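Local coordinates for Dye-decolorizing peroxidase Tfu_3078 (Thermobifida fusca, PDB 5FW4), which reduces hydrogen peroxide at a heme b cofactor to oxidise a wide range of compounds, notably anthraquinone dyes, its physiological substrate being unknown, at residues L373-W378 against T384-V389; H251-R256 against G349-R354. All blocks are in the same frame, centred on the assembly; numbering follows the deposited sequence.

Interaction 1. Residues L373-W378 against T384-V389. With HEM (protoporphyrin IX containing Fe), chain C.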
loop_
_atom_site.group_PDB
_atom_site.type_symbol
_atom_site.label_atom_id
_atom_site.label_comp_id
_atom_site.label_asym_id
_atom_site.label_seq_id
_atom_site.Cartn_x
_atom_site.Cartn_y
_atom_site.Cartn_z
ATOM N N LEU A 373 -0.459 11.846 -5.352
ATOM C CA LEU A 373 0.809 11.677 -6.058
ATOM C C LEU A 373 1.949 11.946 -5.080
ATOM O O LEU A 373 2.097 13.066 -4.517
ATOM C CB LEU A 373 0.927 12.634 -7.249
ATOM C CG LEU A 373 2.191 12.570 -8.113
ATOM C CD1 LEU A 373 2.229 11.210 -8.803
ATOM C CD2 LEU A 373 2.257 13.710 -9.153
ATOM N N LEU A 374 2.747 10.904 -4.838
ATOM C CA LEU A 374 4.017 11.067 -4.199
ATOM C C LEU A 374 4.956 11.493 -5.313
ATOM O O LEU A 374 5.540 10.674 -6.030
ATOM C CB LEU A 374 4.435 9.762 -3.511
ATOM C CG LEU A 374 5.796 9.795 -2.853
ATOM C CD1 LEU A 374 5.888 10.925 -1.850
ATOM C CD2 LEU A 374 5.959 8.447 -2.185
ATOM N N PHE A 375 5.044 12.808 -5.507
ATOM C CA PHE A 375 5.782 13.377 -6.603
ATOM C C PHE A 375 7.262 13.419 -6.294
ATOM O O PHE A 375 7.651 13.829 -5.216
ATOM C CB PHE A 375 5.286 14.806 -6.807
ATOM C CG PHE A 375 6.118 15.626 -7.738
ATOM C CD1 PHE A 375 7.268 16.282 -7.291
ATOM C CD2 PHE A 375 5.676 15.860 -9.053
ATOM C CE1 PHE A 375 8.006 17.083 -8.156
ATOM C CE2 PHE A 375 6.428 16.635 -9.915
ATOM C CZ PHE A 375 7.581 17.260 -9.477
ATOM N N MET A 376 8.094 13.023 -7.252
ATOM C CA MET A 376 9.524 13.030 -7.042
ATOM C C MET A 376 10.228 13.562 -8.270
ATOM O O MET A 376 10.150 12.955 -9.340
ATOM C CB MET A 376 10.036 11.619 -6.672
ATOM C CG MET A 376 9.628 11.163 -5.296
ATOM S SD MET A 376 10.519 9.713 -4.663
ATOM C CE MET A 376 9.459 8.440 -5.253
ATOM N N ALA A 377 10.907 14.695 -8.121
ATOM C CA ALA A 377 11.696 15.258 -9.206
ATOM C C ALA A 377 13.179 15.206 -8.889
ATOM O O ALA A 377 13.604 15.613 -7.819
ATOM C CB ALA A 377 11.284 16.678 -9.525
ATOM N N TRP A 378 13.920 14.731 -9.879
ATOM C CA TRP A 378 15.364 14.653 -9.863
ATOM C C TRP A 378 15.962 15.703 -10.759
ATOM O O TRP A 378 15.458 15.965 -11.884
ATOM C CB TRP A 378 15.756 13.289 -10.344
ATOM C CG TRP A 378 15.289 12.235 -9.476
ATOM C CD1 TRP A 378 14.152 11.505 -9.593
ATOM C CD2 TRP A 378 15.990 11.715 -8.342
ATOM N NE1 TRP A 378 14.074 10.588 -8.586
ATOM C CE2 TRP A 378 15.212 10.671 -7.822
ATOM C CE3 TRP A 378 17.196 12.039 -7.730
ATOM C CZ2 TRP A 378 15.584 9.964 -6.715
ATOM C CZ3 TRP A 378 17.587 11.318 -6.641
ATOM C CH2 TRP A 378 16.770 10.304 -6.127
ATOM N N THR A 384 17.295 25.339 -11.102
ATOM C CA THR A 384 17.079 25.256 -12.549
ATOM C C THR A 384 16.264 24.009 -12.870
ATOM O O THR A 384 16.435 23.368 -13.913
ATOM C CB THR A 384 18.411 25.192 -13.299
ATOM O OG1 THR A 384 19.242 24.202 -12.676
ATOM C CG2 THR A 384 19.117 26.550 -13.259
ATOM N N GLY A 385 15.369 23.668 -11.954
ATOM C CA GLY A 385 14.517 22.507 -12.104
ATOM C C GLY A 385 13.176 22.687 -11.424
ATOM O O GLY A 385 12.346 23.479 -11.862
ATOM N N PHE A 386 12.951 21.939 -10.360
ATOM C CA PHE A 386 11.717 22.069 -9.578
ATOM C C PHE A 386 11.302 23.497 -9.164
ATOM O O PHE A 386 10.111 23.849 -9.325
ATOM C CB PHE A 386 11.810 21.233 -8.298
ATOM C CG PHE A 386 10.613 21.342 -7.424
ATOM C CD1 PHE A 386 9.489 20.575 -7.689
ATOM C CD2 PHE A 386 10.608 22.172 -6.319
ATOM C CE1 PHE A 386 8.366 20.660 -6.879
ATOM C CE2 PHE A 386 9.490 22.248 -5.484
ATOM C CZ PHE A 386 8.361 21.492 -5.781
ATOM N N ILE A 387 12.237 24.304 -8.630
ATOM C CA ILE A 387 11.855 25.584 -8.017
ATOM C C ILE A 387 11.218 26.575 -9.012
ATOM O O ILE A 387 10.151 27.104 -8.747
ATOM C CB ILE A 387 13.016 26.359 -7.372
ATOM C CG1 ILE A 387 13.786 25.526 -6.330
ATOM C CG2 ILE A 387 12.483 27.634 -6.730
ATOM C CD1 ILE A 387 12.914 25.044 -5.257
ATOM N N PRO A 388 11.900 26.861 -10.108
ATOM C CA PRO A 388 11.263 27.871 -10.990
ATOM C C PRO A 388 9.944 27.366 -11.532
ATOM O O PRO A 388 8.985 28.126 -11.656
ATOM C CB PRO A 388 12.311 28.107 -12.087
ATOM C CG PRO A 388 13.257 26.944 -12.009
ATOM C CD PRO A 388 13.235 26.457 -10.589
ATOM N N VAL A 389 9.873 26.077 -11.797
ATOM C CA VAL A 389 8.677 25.479 -12.386
ATOM C C VAL A 389 7.514 25.515 -11.418
ATOM O O VAL A 389 6.394 25.923 -11.788
ATOM C CB VAL A 389 8.947 24.059 -12.879
ATOM C CG1 VAL A 389 7.682 23.346 -13.339
ATOM C CG2 VAL A 389 9.982 24.087 -13.979
HETATM C CHA HEM C . 3.739 17.045 -17.011
HETATM C CHB HEM C . 0.388 15.580 -13.837
HETATM C CHC HEM C . 2.644 18.115 -10.394
HETATM C CHD HEM C . 6.138 19.356 -13.508
HETATM C C1A HEM C . 2.651 16.438 -16.435
HETATM C C2A HEM C . 1.717 15.668 -17.156
HETATM C C3A HEM C . 0.769 15.280 -16.267
HETATM C C4A HEM C . 1.108 15.788 -15.007
HETATM C CMA HEM C . -0.405 14.418 -16.537
HETATM C CAA HEM C . 1.738 15.380 -18.636
HETATM C CBA HEM C . 2.469 14.091 -18.997
HETATM C CGA HEM C . 3.952 14.234 -18.818
HETATM O O1A HEM C . 4.491 13.653 -17.838
HETATM O O2A HEM C . 4.618 14.912 -19.640
HETATM C C1B HEM C . 0.733 16.171 -12.608
HETATM C C2B HEM C . -0.015 15.997 -11.419
HETATM C C3B HEM C . 0.608 16.703 -10.426
HETATM C C4B HEM C . 1.779 17.304 -11.065
HETATM C CMB HEM C . -1.257 15.161 -11.294
HETATM C CAB HEM C . 0.313 16.835 -8.994
HETATM C CBB HEM C . -0.576 16.081 -8.349
HETATM C C1C HEM C . 3.785 18.673 -10.925
HETATM C C2C HEM C . 4.686 19.434 -10.211
HETATM C C3C HEM C . 5.697 19.771 -11.104
HETATM C C4C HEM C . 5.377 19.215 -12.364
HETATM C CMC HEM C . 4.508 19.747 -8.748
HETATM C CAC HEM C . 6.886 20.602 -10.986
HETATM C CBC HEM C . 7.024 21.504 -10.065
HETATM C C1D HEM C . 5.707 18.786 -14.717
HETATM C C2D HEM C . 6.491 18.960 -15.946
HETATM C C3D HEM C . 5.809 18.321 -16.924
HETATM C C4D HEM C . 4.617 17.784 -16.276
HETATM C CMD HEM C . 7.819 19.678 -16.117
HETATM C CAD HEM C . 6.234 18.201 -18.375
HETATM C CBD HEM C . 5.839 19.486 -19.108
HETATM C CGD HEM C . 6.372 19.472 -20.524
HETATM O O1D HEM C . 7.557 19.750 -20.790
HETATM O O2D HEM C . 5.595 19.153 -21.450
HETATM N NA HEM C . 2.259 16.512 -15.113
HETATM N NB HEM C . 1.786 16.944 -12.350
HETATM N NC HEM C . 4.197 18.588 -12.225
HETATM N ND HEM C . 4.574 18.068 -14.937
HETATM FE FE HEM C . 3.202 17.577 -13.718
#
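One corner of Phe-375, its CE1, meets the CD1-CE1 side of Phe-386 beside the heme, 3.8 Å from Phe-386 CE1 and just as near to CD1. The planes are turned 51° apart with centroids 6.0 Å from each other, too skewed for a stack or a T-shaped pair, so the rings touch obliquely, carbon on carbon. The dense packing is against the porphyrin. CE2 of Phe-375 comes to 3.3 Å from HEM C2C, CZ sits close by on HEM C3C, and the methyl CMC lies over one face of the ring, toward its rim. Because CG is anti to the backbone N (chi1 169°), the Phe-375 ring reaches from strand 369-379, in the C-terminal sheet of the DyP-type fold, out to the cofactor. Phe-386, in the first turn of helix 386-395, brings CD1 to 3.5 Å from the vinyl carbon CBC of HEM; one turn on, Val-389 CG1 is 3.7 Å from HEM CAC. Leu-373 places CD2 3.6 Å from HEM C3B. Away from the heme the contact slackens: Ala-377 CB on the strand stays 4.7 Å from Phe-386 CD1, and before the helix Thr-384 is exposed. Gln-379 OE1 accepts from Phe-386 N at the beginning of the helix. With an alanine at Phe-375, pyrrole C and its methyl would probably lose their aromatic cover, and the Phe-386 ring would be left without the corner it leans on. Leu-373 and Phe-375 also line the site of a bound oxygen molecule, together with Asp-242, the probable proton acceptor, and Arg-354. The contact is apolar throughout, which implies a greasy wall beside the heme, with the polar chemistry left to other residues.

Interaction 2. Residues H251-R256 against G349-R354. With HEM (protoporphyrin IX containing Fe), chain C.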
loop_
_atom_site.group_PDB
_atom_site.type_symbol
_atom_site.label_atom_id
_atom_site.label_comp_id
_atom_site.label_asym_id
_atom_site.label_seq_id
_atom_site.Cartn_x
_atom_site.Cartn_y
_atom_site.Cartn_z
ATOM N N HIS A 251 19.505 9.283 -23.941
ATOM C CA HIS A 251 19.688 10.566 -24.605
ATOM C C HIS A 251 20.501 11.432 -23.629
ATOM O O HIS A 251 20.305 11.345 -22.414
ATOM C CB HIS A 251 18.297 11.139 -24.933
ATOM C CG HIS A 251 18.296 12.417 -25.719
ATOM N ND1 HIS A 251 19.004 13.532 -25.337
ATOM C CD2 HIS A 251 17.589 12.786 -26.819
ATOM C CE1 HIS A 251 18.777 14.519 -26.185
ATOM N NE2 HIS A 251 17.920 14.093 -27.096
ATOM N N PRO A 252 21.463 12.221 -24.147
ATOM C CA PRO A 252 22.285 13.060 -23.262
ATOM C C PRO A 252 21.524 14.016 -22.355
ATOM O O PRO A 252 22.006 14.346 -21.281
ATOM C CB PRO A 252 23.175 13.845 -24.243
ATOM C CG PRO A 252 23.307 12.947 -25.416
ATOM C CD PRO A 252 21.969 12.253 -25.539
ATOM N N LEU A 253 20.358 14.471 -22.785
ATOM C CA LEU A 253 19.501 15.274 -21.937
ATOM C C LEU A 253 19.196 14.643 -20.568
ATOM O O LEU A 253 19.018 15.353 -19.595
ATOM C CB LEU A 253 18.201 15.598 -22.669
ATOM C CG LEU A 253 17.393 16.804 -22.177
ATOM C CD1 LEU A 253 18.270 17.971 -21.721
ATOM C CD2 LEU A 253 16.469 17.253 -23.309
ATOM N N PHE A 254 19.164 13.320 -20.482
ATOM C CA PHE A 254 18.857 12.677 -19.221
ATOM C C PHE A 254 19.949 12.986 -18.206
ATOM O O PHE A 254 19.681 13.537 -17.152
ATOM C CB PHE A 254 18.682 11.174 -19.365
ATOM C CG PHE A 254 18.306 10.497 -18.077
ATOM C CD1 PHE A 254 16.986 10.519 -17.624
ATOM C CD2 PHE A 254 19.277 9.886 -17.289
ATOM C CE1 PHE A 254 16.636 9.921 -16.440
ATOM C CE2 PHE A 254 18.931 9.288 -16.091
ATOM C CZ PHE A 254 17.605 9.308 -15.665
ATOM N N ASP A 255 21.179 12.652 -18.541
ATOM C CA ASP A 255 22.268 12.865 -17.607
ATOM C C ASP A 255 22.522 14.347 -17.288
ATOM O O ASP A 255 22.855 14.706 -16.150
ATOM C CB ASP A 255 23.517 12.171 -18.128
ATOM C CG ASP A 255 23.432 10.671 -17.966
ATOM O OD1 ASP A 255 22.743 10.203 -17.019
ATOM O OD2 ASP A 255 24.041 9.958 -18.782
ATOM N N ARG A 256 22.351 15.201 -18.285
ATOM C CA ARG A 256 22.475 16.638 -18.082
ATOM C C ARG A 256 21.387 17.154 -17.134
ATOM O O ARG A 256 21.647 18.024 -16.312
ATOM C CB ARG A 256 22.389 17.392 -19.416
ATOM C CG ARG A 256 23.629 17.297 -20.318
ATOM C CD ARG A 256 23.249 17.188 -21.802
ATOM N NE ARG A 256 24.064 18.016 -22.697
ATOM C CZ ARG A 256 23.677 19.176 -23.236
ATOM N NH1 ARG A 256 22.476 19.687 -22.978
ATOM N NH2 ARG A 256 24.498 19.839 -24.047
ATOM N N GLY A 349 14.126 27.251 -19.645
ATOM C CA GLY A 349 14.796 25.992 -19.887
ATOM C C GLY A 349 14.875 25.057 -18.679
ATOM O O GLY A 349 15.483 24.002 -18.782
ATOM N N ALA A 350 14.255 25.434 -17.554
ATOM C CA ALA A 350 14.190 24.580 -16.354
ATOM C C ALA A 350 13.622 23.216 -16.723
ATOM O O ALA A 350 12.612 23.122 -17.412
ATOM C CB ALA A 350 13.338 25.235 -15.274
ATOM N N ARG A 351 14.293 22.161 -16.280
ATOM C CA ARG A 351 13.958 20.809 -16.665
ATOM C C ARG A 351 14.231 19.876 -15.470
ATOM O O ARG A 351 15.074 20.165 -14.641
ATOM C CB ARG A 351 14.799 20.419 -17.884
ATOM C CG ARG A 351 14.324 19.217 -18.686
ATOM C CD ARG A 351 15.278 18.951 -19.858
ATOM N NE ARG A 351 15.371 20.130 -20.720
ATOM C CZ ARG A 351 14.520 20.424 -21.707
ATOM N NH1 ARG A 351 13.512 19.621 -21.989
ATOM N NH2 ARG A 351 14.676 21.534 -22.415
ATOM N N MET A 352 13.450 18.814 -15.358
ATOM C CA MET A 352 13.621 17.839 -14.272
ATOM C C MET A 352 13.196 16.491 -14.799
ATOM O O MET A 352 12.581 16.396 -15.852
ATOM C CB MET A 352 12.803 18.250 -13.038
ATOM C CG MET A 352 11.294 18.037 -13.159
ATOM S SD MET A 352 10.347 19.104 -12.080
ATOM C CE MET A 352 10.422 20.662 -13.012
ATOM N N PHE A 353 13.543 15.453 -14.056
ATOM C CA PHE A 353 13.136 14.087 -14.335
ATOM C C PHE A 353 12.176 13.689 -13.224
ATOM O O PHE A 353 12.542 13.662 -12.070
ATOM C CB PHE A 353 14.370 13.168 -14.353
ATOM C CG PHE A 353 14.064 11.698 -14.433
ATOM C CD1 PHE A 353 13.328 11.177 -15.484
ATOM C CD2 PHE A 353 14.523 10.827 -13.446
ATOM C CE1 PHE A 353 13.062 9.815 -15.564
ATOM C CE2 PHE A 353 14.245 9.469 -13.517
ATOM C CZ PHE A 353 13.513 8.968 -14.566
ATOM N N ARG A 354 10.947 13.372 -13.598
ATOM C CA ARG A 354 9.894 13.071 -12.662
ATOM C C ARG A 354 9.742 11.567 -12.573
ATOM O O ARG A 354 9.591 10.891 -13.594
ATOM C CB ARG A 354 8.592 13.744 -13.125
ATOM C CG ARG A 354 8.627 15.233 -12.837
ATOM C CD ARG A 354 7.797 16.111 -13.799
ATOM N NE ARG A 354 7.376 15.490 -15.050
ATOM C CZ ARG A 354 8.002 15.506 -16.224
ATOM N NH1 ARG A 354 9.213 16.124 -16.458
ATOM N NH2 ARG A 354 7.386 14.868 -17.221
HETATM C CHA HEM C . 3.739 17.045 -17.011
HETATM C CHB HEM C . 0.388 15.580 -13.837
HETATM C CHC HEM C . 2.644 18.115 -10.394
HETATM C CHD HEM C . 6.138 19.356 -13.508
HETATM C C1A HEM C . 2.651 16.438 -16.435
HETATM C C2A HEM C . 1.717 15.668 -17.156
HETATM C C3A HEM C . 0.769 15.280 -16.267
HETATM C C4A HEM C . 1.108 15.788 -15.007
HETATM C CMA HEM C . -0.405 14.418 -16.537
HETATM C CAA HEM C . 1.738 15.380 -18.636
HETATM C CBA HEM C . 2.469 14.091 -18.997
HETATM C CGA HEM C . 3.952 14.234 -18.818
HETATM O O1A HEM C . 4.491 13.653 -17.838
HETATM O O2A HEM C . 4.618 14.912 -19.640
HETATM C C1B HEM C . 0.733 16.171 -12.608
HETATM C C2B HEM C . -0.015 15.997 -11.419
HETATM C C3B HEM C . 0.608 16.703 -10.426
HETATM C C4B HEM C . 1.779 17.304 -11.065
HETATM C CMB HEM C . -1.257 15.161 -11.294
HETATM C CAB HEM C . 0.313 16.835 -8.994
HETATM C CBB HEM C . -0.576 16.081 -8.349
HETATM C C1C HEM C . 3.785 18.673 -10.925
HETATM C C2C HEM C . 4.686 19.434 -10.211
HETATM C C3C HEM C . 5.697 19.771 -11.104
HETATM C C4C HEM C . 5.377 19.215 -12.364
HETATM C CMC HEM C . 4.508 19.747 -8.748
HETATM C CAC HEM C . 6.886 20.602 -10.986
HETATM C CBC HEM C . 7.024 21.504 -10.065
HETATM C C1D HEM C . 5.707 18.786 -14.717
HETATM C C2D HEM C . 6.491 18.960 -15.946
HETATM C C3D HEM C . 5.809 18.321 -16.924
HETATM C C4D HEM C . 4.617 17.784 -16.276
HETATM C CMD HEM C . 7.819 19.678 -16.117
HETATM C CAD HEM C . 6.234 18.201 -18.375
HETATM C CBD HEM C . 5.839 19.486 -19.108
HETATM C CGD HEM C . 6.372 19.472 -20.524
HETATM O O1D HEM C . 7.557 19.750 -20.790
HETATM O O2D HEM C . 5.595 19.153 -21.450
HETATM N NA HEM C . 2.259 16.512 -15.113
HETATM N NB HEM C . 1.786 16.944 -12.350
HETATM N NC HEM C . 4.197 18.588 -12.225
HETATM N ND HEM C . 4.574 18.068 -14.937
HETATM FE FE HEM C . 3.202 17.577 -13.718
#
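One carbon of Phe-254 stands almost exactly over the middle of the Phe-353 ring: CE1 is 3.5 Å above the plane, at nearly the same distance from all six ring carbons. The pair is an edge-to-face (T-shaped) stack, Phe-254 giving the edge and Phe-353 the face, with planes 77° apart and centroids separated by 4.8 Å. Both rings are buried. Phe-353 has CG anti to its own backbone N (chi1 172°), which carries its ring from the strand to the helix. Nearer the surface the second pair is largely aliphatic: Leu-253 CD1 is 3.7 Å from Arg-351 CD, while CD2 of the leucine lies over one face of the guanidinium, toward its rim; the two side chains cross at about a right angle, and the leucine packs on the aliphatic part of the arginine as well as on its flat head. The helix that offers these residues is capped by His-251, whose ND1 accepts from Leu-253 N at 3.0 Å, close to the imidazole plane. That bond requires ND1 to carry no proton. The other segment has a second side, facing the heme. Arg-354 bends at chi3 and lays its guanidinium face on pyrrole D, with HEM C3D beneath its centre, and NH2 donates to the propionate oxygen HEM O1A at 3.2 Å (150°). The ring beneath and the bond at the edge together probably hold this flat group from turning. Arg-354 also lines the bound oxygen site. Met-352 adds SD at 3.9 Å from HEM CAC. Helix 252-258 thus covers the side of the start of strand 353-363 that faces away from the heme, Ile-258 also touching Phe-353, whereas Phe-375 of the adjoining strand 369-379 packs on Arg-354, and Val-389 of helix 386-395 on Met-352.

In the fold
From the N terminus the chain builds its first four-stranded sheet before reaching helix 252-258; interaction 2 then closes a long excursion of 92 residues, holding strand 275-284, three short helices and His-338, the probable proximal heme ligand, and ending at 349-354. Interaction 1 opens after that and closes only the five-residue turn from strand 369-379 into helix 386-395. The two neither nest nor cross; they run in series. They still touch: strands 353-363 and 369-379 are antiparallel neighbours, with a probable hydrogen bond from Trp-378 N to Phe-353 O, and Met-352 packs on Ala-377 and Val-389. Together they tie both flanking helices to the C-terminal sheet of this DyP-type fold, around one heme.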